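Local coordinates for conserved exported protein (Bacteroides fragilis, PDB 3CLW), which is of unproven function but is probably a TIM-barrel glycoside hydrolase that cleaves O-glycosidic bonds, at residues D158-A161 and R162-K166; V211-L214 and D215-I218; Y262-L265 and K266-N269. All blocks are in the same frame, centred on the assembly; numbering follows the deposited sequence.

The three contacts form a series across one flank of the TIM barrel. Contact 1 lies on helix 157-173, contact 2 on the neighbouring helix 204-221, and contact 3 in the loop between helix 251-256 and strand 270-276. Centres of contacts 1 and 2 are about 8 Å apart, and the two helices meet in part through small side chains: Val165 CG2 lies 3.7 Å from Ala217 CB. Contacts 2 and 3, about 10 Å apart between centres, are joined by a hydrogen bond of 2.7 Å from Asn269 N to Asp215 OD1. Contacts 1 and 3 do not touch, their nearest atoms being about 8 Å apart; contact 2, which touches both, is the link between them. No ligand marks an active site here.

Contact 1 (D158-A161 and R162-K166); sequences DDFA and RFLVK
Asp158, Asp159 and Arg162 make a salt-bridge network on an outer helix of the TIM barrel, helix 157-173. Its shorter arm runs from Arg162 NH1 to Asp158 OD2 at 3.1 Å, a bent hydrogen bond with an N-H...O angle of 140°. The carboxylate and guanidinium planes stand 87° apart, and NH1 meets OD2 from above the carboxylate plane. The second arm, Arg162 NH2 to Asp159 OD1, is longer at 3.6 Å. A bend of the arginine chain at chi3 (-61°) folds the guanidinium back along the helix, where one of its faces lies over Asp158 O.

Backbone bonds follow the i to i+4 pattern: the N atoms of Arg162, Phe163, Leu164 and Val165 donate in turn to the O atoms of Asp158, Asp159, Phe160 and Ala161. The bond from Leu164 N to Phe160 O is nearly straight at the hydrogen.

Apolar contacts gather on the buried side. The Phe160 ring receives Leu164 CD1 over one face in a CH-pi contact, 4.0 Å from the centroid. Met210 of helix 204-221 and Thr129 and Pro133 from loops also touch this ring. At the edge of the Phe160 ring, near its plane, Phe163 CD2 comes within 3.9 Å of Phe160 CD1.

Contact 2 (V211-L214 and D215-I218); sequences VEEL and DKAI
Asp215 and Val211 meet one turn apart on helix 204-221, an outer helix of the TIM barrel, where Asp215 N donates to Val211 O at 2.8 Å. The next three residues repeat the i to i+4 pattern, and the bond from Ile218 N to Leu214 O is also 2.8 Å. Val211, Leu214, Ala217 and Ile218 are buried, and packing is tight among them. Ile218 sets CG1 anti to its carbonyl carbon (chi1 -74°), which brings CG1 to 3.4 Å from Leu214 O, beside the backbone bond. Leu214 and Ile218 both rest on Ile227 of strand 226-232, while Ala217 faces Val165 of helix 157-173.

The Glu213-Lys216 pair is looser. The two side chains run side by side, pointing the same way, yet their closest atoms, Glu213 OE1 and Lys216 CD, are 4.0 Å apart. OE1 of Glu213 is 4.9 Å from NZ of Lys216, too far for a salt bridge, although the opposite charges may still attract weakly. Glu213 also packs against Asp158 and Ala161 of helix 157-173.

On the flank facing the loop 262-269, Asp215 divides its carboxylate between two partners. OD1 accepts from Asn269 N of that loop. OD2 instead accepts from a water that also donates to Glu212 O, each of the two bonds being 2.9 Å long.

Contact 3 (Y262-L265 and K266-N269); sequences YSVL and KFKN
Phe267 overlaps Val264 with the CD2 side of its ring: CD2 lies 4.0 Å from Val264 CB and 3.3 Å from Val264 O, the carbonyl oxygen being at the ring edge and near its plane. With CG anti to its carbonyl carbon, Phe267 carries the ring back alongside the turn it closes. This is a type I beta turn from Val264 to Phe267, with Leu265 and Lys266 at its corners. The closing bond from Phe267 N to Val264 O is 3.0 Å long and fairly straight at the hydrogen (163°), although the donor sits above the carbonyl plane and off the lone pairs. Val264 O thus accepts the turn bond while also lying beside the aromatic edge.

Lys266 follows another path. Its CG occupies the position between the backbone N and carbonyl carbon (chi1 62°), and beyond CG the chain is extended. This sends the amine back toward Ser263, with CE 4.0 Å from Ser263 O. A water links the two residues, donating to Ser263 O at 2.7 Å and accepting from Lys266 NZ at 3.1 Å. NZ also makes a hydrogen bond to Tyr208 OH, and the ring of that tyrosine packs edge-to-face with Phe267.

The turn lies in the loop leading into strand 270-276 of the TIM barrel. Val264 and Leu265 touch helix 251-256, whereas the Phe267 ring rests on Glu212 and Asp215 of helix 204-221. Backbone bonds from Tyr262 to Ser254, Val264 to Met255 and Asn269 to Ile227 tie the loop to its neighbours. Within it, the Lys266 ammonium is gripped by two neutral oxygens, the water and Tyr208 OH, so its charge is probably met here by dipoles.

Contact 1 (D158-A161 and R162-K166)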
ATOM      1  N   ASP A 158       0.141 -24.572  11.428  1.00 37.41           N
ATOM      2  CA  ASP A 158       0.359 -24.114  12.796  1.00 37.43           C
ATOM      3  C   ASP A 158       1.805 -23.642  13.043  1.00 37.29           C
ATOM      4  O   ASP A 158       2.008 -22.592  13.657  1.00 36.85           O
ATOM      5  CB  ASP A 158      -0.097 -25.162  13.818  1.00 38.08           C
ATOM      6  CG  ASP A 158       0.686 -26.456  13.724  1.00 40.57           C
ATOM      7  OD1 ASP A 158       1.057 -26.902  12.613  1.00 41.97           O
ATOM      8  OD2 ASP A 158       0.932 -27.042  14.783  1.00 46.14           O
ATOM      9  N   ASP A 159       2.787 -24.405  12.550  1.00 36.60           N
ATOM     10  CA  ASP A 159       4.202 -24.024  12.609  1.00 36.86           C
ATOM     11  C   ASP A 159       4.448 -22.644  11.972  1.00 36.07           C
ATOM     12  O   ASP A 159       5.135 -21.792  12.554  1.00 36.34           O
ATOM     13  CB  ASP A 159       5.092 -25.070  11.911  1.00 37.04           C
ATOM     14  CG  ASP A 159       4.898 -26.459  12.464  1.00 37.68           C
ATOM     15  OD1 ASP A 159       5.770 -26.940  13.190  1.00 42.28           O
ATOM     16  OD2 ASP A 159       3.862 -27.070  12.193  1.00 38.45           O
ATOM     17  N   PHE A 160       3.895 -22.443  10.784  1.00 35.09           N
ATOM     18  CA  PHE A 160       4.046 -21.185  10.083  1.00 34.69           C
ATOM     19  C   PHE A 160       3.379 -20.044  10.865  1.00 34.45           C
ATOM     20  O   PHE A 160       4.011 -19.003  11.114  1.00 35.56           O
ATOM     21  CB  PHE A 160       3.544 -21.301   8.640  1.00 33.92           C
ATOM     22  CG  PHE A 160       3.736 -20.067   7.811  1.00 34.73           C
ATOM     23  CD1 PHE A 160       4.845 -19.239   7.992  1.00 31.65           C
ATOM     24  CD2 PHE A 160       2.811 -19.751   6.815  1.00 35.40           C
ATOM     25  CE1 PHE A 160       5.023 -18.089   7.216  1.00 33.86           C
ATOM     26  CE2 PHE A 160       2.982 -18.611   6.005  1.00 38.48           C
ATOM     27  CZ  PHE A 160       4.113 -17.767   6.219  1.00 34.97           C
ATOM     28  N   ALA A 161       2.130 -20.240  11.274  1.00 33.53           N
ATOM     29  CA  ALA A 161       1.432 -19.239  12.111  1.00 32.36           C
ATOM     30  C   ALA A 161       2.239 -18.913  13.366  1.00 31.82           C
ATOM     31  O   ALA A 161       2.338 -17.736  13.752  1.00 31.79           O
ATOM     32  CB  ALA A 161       0.015 -19.692  12.468  1.00 30.99           C
ATOM     33  N   ARG A 162       2.820 -19.938  13.993  1.00 30.89           N
ATOM     34  CA  ARG A 162       3.615 -19.711  15.175  1.00 31.98           C
ATOM     35  C   ARG A 162       4.901 -18.888  14.894  1.00 31.09           C
ATOM     36  O   ARG A 162       5.295 -18.059  15.702  1.00 30.56           O
ATOM     37  CB  ARG A 162       3.947 -21.013  15.881  1.00 32.27           C
ATOM     38  CG  ARG A 162       2.753 -21.581  16.705  1.00 36.90           C
ATOM     39  CD  ARG A 162       3.254 -22.613  17.707  1.00 39.07           C
ATOM     40  NE  ARG A 162       3.890 -23.744  17.039  1.00 45.48           N
ATOM     41  CZ  ARG A 162       3.261 -24.875  16.686  1.00 51.64           C
ATOM     42  NH1 ARG A 162       1.948 -25.046  16.920  1.00 49.90           N
ATOM     43  NH2 ARG A 162       3.949 -25.850  16.081  1.00 53.81           N
ATOM     44  N   PHE A 163       5.523 -19.155  13.746  1.00 31.36           N
ATOM     45  CA  PHE A 163       6.687 -18.433  13.270  1.00 31.21           C
ATOM     46  C   PHE A 163       6.364 -16.943  13.079  1.00 31.13           C
ATOM     47  O   PHE A 163       7.084 -16.102  13.600  1.00 31.03           O
ATOM     48  CB  PHE A 163       7.206 -19.030  11.955  1.00 30.80           C
ATOM     49  CG  PHE A 163       8.132 -18.107  11.198  1.00 30.24           C
ATOM     50  CD1 PHE A 163       9.431 -17.870  11.655  1.00 30.19           C
ATOM     51  CD2 PHE A 163       7.700 -17.471  10.033  1.00 31.83           C
ATOM     52  CE1 PHE A 163      10.305 -17.007  10.967  1.00 30.33           C
ATOM     53  CE2 PHE A 163       8.575 -16.614   9.308  1.00 29.83           C
ATOM     54  CZ  PHE A 163       9.884 -16.379   9.811  1.00 30.50           C
ATOM     55  N   LEU A 164       5.283 -16.653  12.348  1.00 30.69           N
ATOM     56  CA  LEU A 164       4.798 -15.286  12.135  1.00 30.77           C
ATOM     57  C   LEU A 164       4.430 -14.547  13.430  1.00 30.83           C
ATOM     58  O   LEU A 164       4.768 -13.382  13.583  1.00 30.67           O
ATOM     59  CB  LEU A 164       3.598 -15.270  11.199  1.00 30.88           C
ATOM     60  CG  LEU A 164       3.827 -15.718   9.757  1.00 30.50           C
ATOM     61  CD1 LEU A 164       2.500 -15.814   9.039  1.00 27.00           C
ATOM     62  CD2 LEU A 164       4.714 -14.668   9.071  1.00 30.21           C
ATOM     63  N   VAL A 165       3.780 -15.240  14.362  1.00 30.44           N
ATOM     64  CA  VAL A 165       3.420 -14.651  15.643  1.00 30.57           C
ATOM     65  C   VAL A 165       4.630 -14.405  16.533  1.00 30.72           C
ATOM     66  O   VAL A 165       4.727 -13.353  17.133  1.00 30.54           O
ATOM     67  CB  VAL A 165       2.331 -15.473  16.407  1.00 30.56           C
ATOM     68  CG1 VAL A 165       2.258 -15.059  17.872  1.00 29.80           C
ATOM     69  CG2 VAL A 165       0.987 -15.292  15.740  1.00 31.35           C
ATOM     70  N   LYS A 166       5.537 -15.375  16.626  1.00 31.56           N
ATOM     71  CA  LYS A 166       6.772 -15.187  17.402  1.00 31.95           C
ATOM     72  C   LYS A 166       7.634 -14.005  16.894  1.00 31.71           C
ATOM     73  O   LYS A 166       8.237 -13.303  17.699  1.00 31.70           O
ATOM     74  CB  LYS A 166       7.618 -16.467  17.469  1.00 32.75           C
ATOM     75  CG  LYS A 166       9.094 -16.212  17.926  1.00 34.80           C
ATOM     76  CD  LYS A 166       9.581 -17.286  18.836  1.00 38.65           C
ATOM     77  CE  LYS A 166      10.986 -16.976  19.343  1.00 40.08           C
ATOM     78  NZ  LYS A 166      11.502 -18.115  20.131  1.00 39.77           N
TER

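Contact 2 (V211-L214 and D215-I218)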
ATOM      1  N   VAL A 211      -5.714 -18.308   8.474  1.00 35.21           N
ATOM      2  CA  VAL A 211      -6.434 -17.436   9.402  1.00 35.46           C
ATOM      3  C   VAL A 211      -6.728 -18.157  10.727  1.00 35.35           C
ATOM      4  O   VAL A 211      -6.462 -17.637  11.796  1.00 35.03           O
ATOM      5  CB  VAL A 211      -7.715 -16.849   8.783  1.00 35.39           C
ATOM      6  CG1 VAL A 211      -8.492 -16.055   9.827  1.00 35.22           C
ATOM      7  CG2 VAL A 211      -7.358 -15.954   7.614  1.00 36.46           C
ATOM      8  N   GLU A 212      -7.226 -19.379  10.629  1.00 36.13           N
ATOM      9  CA  GLU A 212      -7.581 -20.164  11.783  1.00 36.82           C
ATOM     10  C   GLU A 212      -6.361 -20.377  12.680  1.00 36.04           C
ATOM     11  O   GLU A 212      -6.426 -20.137  13.893  1.00 36.26           O
ATOM     12  CB  GLU A 212      -8.181 -21.494  11.308  1.00 36.30           C
ATOM     13  CG  GLU A 212      -8.476 -22.528  12.374  1.00 37.99           C
ATOM     14  CD  GLU A 212      -9.245 -23.740  11.770  1.00 40.65           C
ATOM     15  OE1 GLU A 212      -8.762 -24.376  10.778  1.00 41.98           O
ATOM     16  OE2 GLU A 212     -10.358 -24.015  12.268  1.00 45.67           O
ATOM     17  N   GLU A 213      -5.247 -20.805  12.088  1.00 35.56           N
ATOM     18  CA  GLU A 213      -4.040 -21.054  12.876  1.00 35.41           C
ATOM     19  C   GLU A 213      -3.406 -19.771  13.461  1.00 35.20           C
ATOM     20  O   GLU A 213      -2.942 -19.755  14.624  1.00 34.90           O
ATOM     21  CB  GLU A 213      -3.020 -21.860  12.063  1.00 35.66           C
ATOM     22  CG  GLU A 213      -3.498 -23.251  11.660  1.00 37.85           C
ATOM     23  CD  GLU A 213      -3.905 -24.149  12.838  1.00 40.59           C
ATOM     24  OE1 GLU A 213      -3.362 -24.035  13.958  1.00 42.56           O
ATOM     25  OE2 GLU A 213      -4.783 -25.011  12.631  1.00 46.32           O
ATOM     26  N   LEU A 214      -3.380 -18.703  12.663  1.00 34.50           N
ATOM     27  CA  LEU A 214      -2.876 -17.403  13.168  1.00 34.06           C
ATOM     28  C   LEU A 214      -3.744 -16.918  14.318  1.00 33.97           C
ATOM     29  O   LEU A 214      -3.244 -16.482  15.331  1.00 34.94           O
ATOM     30  CB  LEU A 214      -2.843 -16.356  12.060  1.00 32.68           C
ATOM     31  CG  LEU A 214      -1.560 -16.367  11.235  1.00 33.06           C
ATOM     32  CD1 LEU A 214      -1.833 -15.658   9.929  1.00 30.19           C
ATOM     33  CD2 LEU A 214      -0.405 -15.698  12.036  1.00 30.96           C
ATOM     34  N   ASP A 215      -5.055 -17.016  14.154  1.00 34.87           N
ATOM     35  CA  ASP A 215      -5.996 -16.643  15.210  1.00 34.80           C
ATOM     36  C   ASP A 215      -5.643 -17.328  16.524  1.00 34.58           C
ATOM     37  O   ASP A 215      -5.520 -16.683  17.541  1.00 35.35           O
ATOM     38  CB  ASP A 215      -7.420 -16.969  14.787  1.00 34.25           C
ATOM     39  CG  ASP A 215      -8.443 -16.564  15.829  1.00 36.66           C
ATOM     40  OD1 ASP A 215      -8.729 -15.350  15.959  1.00 34.71           O
ATOM     41  OD2 ASP A 215      -8.972 -17.477  16.509  1.00 39.19           O
ATOM     42  N   LYS A 216      -5.457 -18.636  16.485  1.00 34.76           N
ATOM     43  CA  LYS A 216      -5.102 -19.417  17.659  1.00 34.89           C
ATOM     44  C   LYS A 216      -3.737 -19.008  18.243  1.00 34.68           C
ATOM     45  O   LYS A 216      -3.582 -18.831  19.454  1.00 34.52           O
ATOM     46  CB  LYS A 216      -5.104 -20.894  17.260  1.00 34.87           C
ATOM     47  CG  LYS A 216      -4.742 -21.884  18.354  1.00 39.42           C
ATOM     48  CD  LYS A 216      -4.689 -23.276  17.704  1.00 46.58           C
ATOM     49  CE  LYS A 216      -4.528 -24.419  18.709  1.00 51.51           C
ATOM     50  NZ  LYS A 216      -5.220 -25.675  18.184  1.00 51.12           N
ATOM     51  N   ALA A 217      -2.744 -18.875  17.372  1.00 34.41           N
ATOM     52  CA  ALA A 217      -1.394 -18.471  17.780  1.00 33.41           C
ATOM     53  C   ALA A 217      -1.362 -17.057  18.420  1.00 33.14           C
ATOM     54  O   ALA A 217      -0.668 -16.831  19.422  1.00 33.51           O
ATOM     55  CB  ALA A 217      -0.455 -18.579  16.559  1.00 32.48           C
ATOM     56  N   ILE A 218      -2.133 -16.120  17.876  1.00 34.07           N
ATOM     57  CA  ILE A 218      -2.180 -14.754  18.437  1.00 34.73           C
ATOM     58  C   ILE A 218      -2.805 -14.741  19.842  1.00 36.33           C
ATOM     59  O   ILE A 218      -2.399 -13.942  20.703  1.00 35.21           O
ATOM     60  CB  ILE A 218      -2.959 -13.768  17.515  1.00 35.22           C
ATOM     61  CG1 ILE A 218      -2.132 -13.409  16.272  1.00 34.44           C
ATOM     62  CG2 ILE A 218      -3.428 -12.471  18.300  1.00 34.07           C
ATOM     63  CD1 ILE A 218      -2.956 -12.737  15.141  1.00 32.94           C
TER
HETATM   64  O   HOH W   1      -8.682 -20.288  15.778  1.00 40.31           O

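Contact 3 (Y262-L265 and K266-N269)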
ATOM      1  N   TYR A 262     -16.082 -20.235   3.266  1.00 43.69           N
ATOM      2  CA  TYR A 262     -14.860 -20.105   4.017  1.00 42.44           C
ATOM      3  C   TYR A 262     -14.885 -18.813   4.799  1.00 41.73           C
ATOM      4  O   TYR A 262     -13.902 -18.073   4.810  1.00 41.86           O
ATOM      5  CB  TYR A 262     -13.680 -20.120   3.070  1.00 42.00           C
ATOM      6  CG  TYR A 262     -13.541 -21.368   2.257  1.00 41.15           C
ATOM      7  CD1 TYR A 262     -12.969 -22.508   2.798  1.00 40.88           C
ATOM      8  CD2 TYR A 262     -13.961 -21.403   0.923  1.00 43.30           C
ATOM      9  CE1 TYR A 262     -12.825 -23.661   2.042  1.00 40.41           C
ATOM     10  CE2 TYR A 262     -13.804 -22.553   0.148  1.00 42.69           C
ATOM     11  CZ  TYR A 262     -13.238 -23.672   0.735  1.00 41.14           C
ATOM     12  OH  TYR A 262     -13.071 -24.806   0.006  1.00 42.62           O
ATOM     13  N   SER A 263     -16.022 -18.538   5.423  1.00 40.43           N
ATOM     14  CA  SER A 263     -16.198 -17.316   6.195  1.00 39.91           C
ATOM     15  C   SER A 263     -15.186 -17.268   7.334  1.00 39.85           C
ATOM     16  O   SER A 263     -15.066 -18.233   8.097  1.00 38.80           O
ATOM     17  CB  SER A 263     -17.629 -17.183   6.742  1.00 39.60           C
ATOM     18  OG  SER A 263     -17.816 -15.927   7.391  1.00 36.85           O
ATOM     19  N   VAL A 264     -14.464 -16.141   7.431  1.00 40.16           N
ATOM     20  CA  VAL A 264     -13.447 -15.942   8.480  1.00 39.19           C
ATOM     21  C   VAL A 264     -13.910 -14.947   9.537  1.00 39.64           C
ATOM     22  O   VAL A 264     -13.209 -14.688  10.513  1.00 39.70           O
ATOM     23  CB  VAL A 264     -12.084 -15.507   7.871  1.00 40.01           C
ATOM     24  CG1 VAL A 264     -11.500 -16.638   7.039  1.00 38.65           C
ATOM     25  CG2 VAL A 264     -12.207 -14.213   7.022  1.00 38.27           C
ATOM     26  N   LEU A 265     -15.117 -14.420   9.354  1.00 39.69           N
ATOM     27  CA  LEU A 265     -15.651 -13.319  10.164  1.00 39.50           C
ATOM     28  C   LEU A 265     -15.672 -13.645  11.657  1.00 39.63           C
ATOM     29  O   LEU A 265     -15.490 -12.764  12.484  1.00 39.35           O
ATOM     30  CB  LEU A 265     -17.061 -12.914   9.677  1.00 40.03           C
ATOM     31  CG  LEU A 265     -17.233 -12.238   8.293  1.00 40.08           C
ATOM     32  CD1 LEU A 265     -18.714 -11.900   8.054  1.00 38.71           C
ATOM     33  CD2 LEU A 265     -16.342 -10.970   8.091  1.00 39.18           C
ATOM     34  N   LYS A 266     -15.839 -14.924  11.973  1.00 39.71           N
ATOM     35  CA  LYS A 266     -15.898 -15.437  13.339  1.00 40.34           C
ATOM     36  C   LYS A 266     -14.590 -15.363  14.124  1.00 39.80           C
ATOM     37  O   LYS A 266     -14.599 -15.417  15.358  1.00 39.77           O
ATOM     38  CB  LYS A 266     -16.344 -16.900  13.302  1.00 41.09           C
ATOM     39  CG  LYS A 266     -15.381 -17.839  12.534  1.00 42.72           C
ATOM     40  CD  LYS A 266     -16.066 -19.180  12.228  1.00 42.07           C
ATOM     41  CE  LYS A 266     -15.106 -20.157  11.551  1.00 44.41           C
ATOM     42  NZ  LYS A 266     -15.733 -21.460  11.121  1.00 44.56           N
ATOM     43  N   PHE A 267     -13.459 -15.308  13.422  1.00 39.27           N
ATOM     44  CA  PHE A 267     -12.171 -15.331  14.090  1.00 37.91           C
ATOM     45  C   PHE A 267     -11.909 -14.012  14.797  1.00 37.97           C
ATOM     46  O   PHE A 267     -11.941 -12.952  14.186  1.00 37.76           O
ATOM     47  CB  PHE A 267     -11.073 -15.714  13.120  1.00 37.41           C
ATOM     48  CG  PHE A 267     -11.169 -17.146  12.642  1.00 37.22           C
ATOM     49  CD1 PHE A 267     -10.919 -18.213  13.516  1.00 36.81           C
ATOM     50  CD2 PHE A 267     -11.549 -17.432  11.343  1.00 34.57           C
ATOM     51  CE1 PHE A 267     -11.024 -19.545  13.078  1.00 33.63           C
ATOM     52  CE2 PHE A 267     -11.640 -18.762  10.904  1.00 33.88           C
ATOM     53  CZ  PHE A 267     -11.372 -19.806  11.772  1.00 33.74           C
ATOM     54  N   LYS A 268     -11.729 -14.115  16.107  1.00 37.97           N
ATOM     55  CA  LYS A 268     -11.476 -12.998  17.034  1.00 39.32           C
ATOM     56  C   LYS A 268     -10.321 -12.083  16.571  1.00 38.11           C
ATOM     57  O   LYS A 268     -10.390 -10.866  16.703  1.00 37.12           O
ATOM     58  CB  LYS A 268     -11.137 -13.617  18.399  1.00 39.88           C
ATOM     59  CG  LYS A 268     -10.871 -12.677  19.558  1.00 43.79           C
ATOM     60  CD  LYS A 268     -10.101 -13.406  20.684  1.00 42.41           C
ATOM     61  CE  LYS A 268      -9.774 -12.451  21.879  1.00 46.29           C
ATOM     62  NZ  LYS A 268      -8.611 -12.902  22.794  1.00 47.63           N
ATOM     63  N   ASN A 269      -9.257 -12.677  16.040  1.00 37.39           N
ATOM     64  CA  ASN A 269      -8.036 -11.905  15.761  1.00 36.55           C
ATOM     65  C   ASN A 269      -7.902 -11.491  14.307  1.00 36.48           C
ATOM     66  O   ASN A 269      -6.849 -10.990  13.891  1.00 35.91           O
ATOM     67  CB  ASN A 269      -6.790 -12.647  16.255  1.00 35.74           C
ATOM     68  CG  ASN A 269      -6.802 -12.842  17.738  1.00 34.95           C
ATOM     69  OD1 ASN A 269      -6.963 -11.877  18.483  1.00 32.51           O
ATOM     70  ND2 ASN A 269      -6.623 -14.083  18.187  1.00 31.83           N
TER
HETATM   71  O   HOH W   2     -16.695 -20.359   8.409  1.00 42.96           O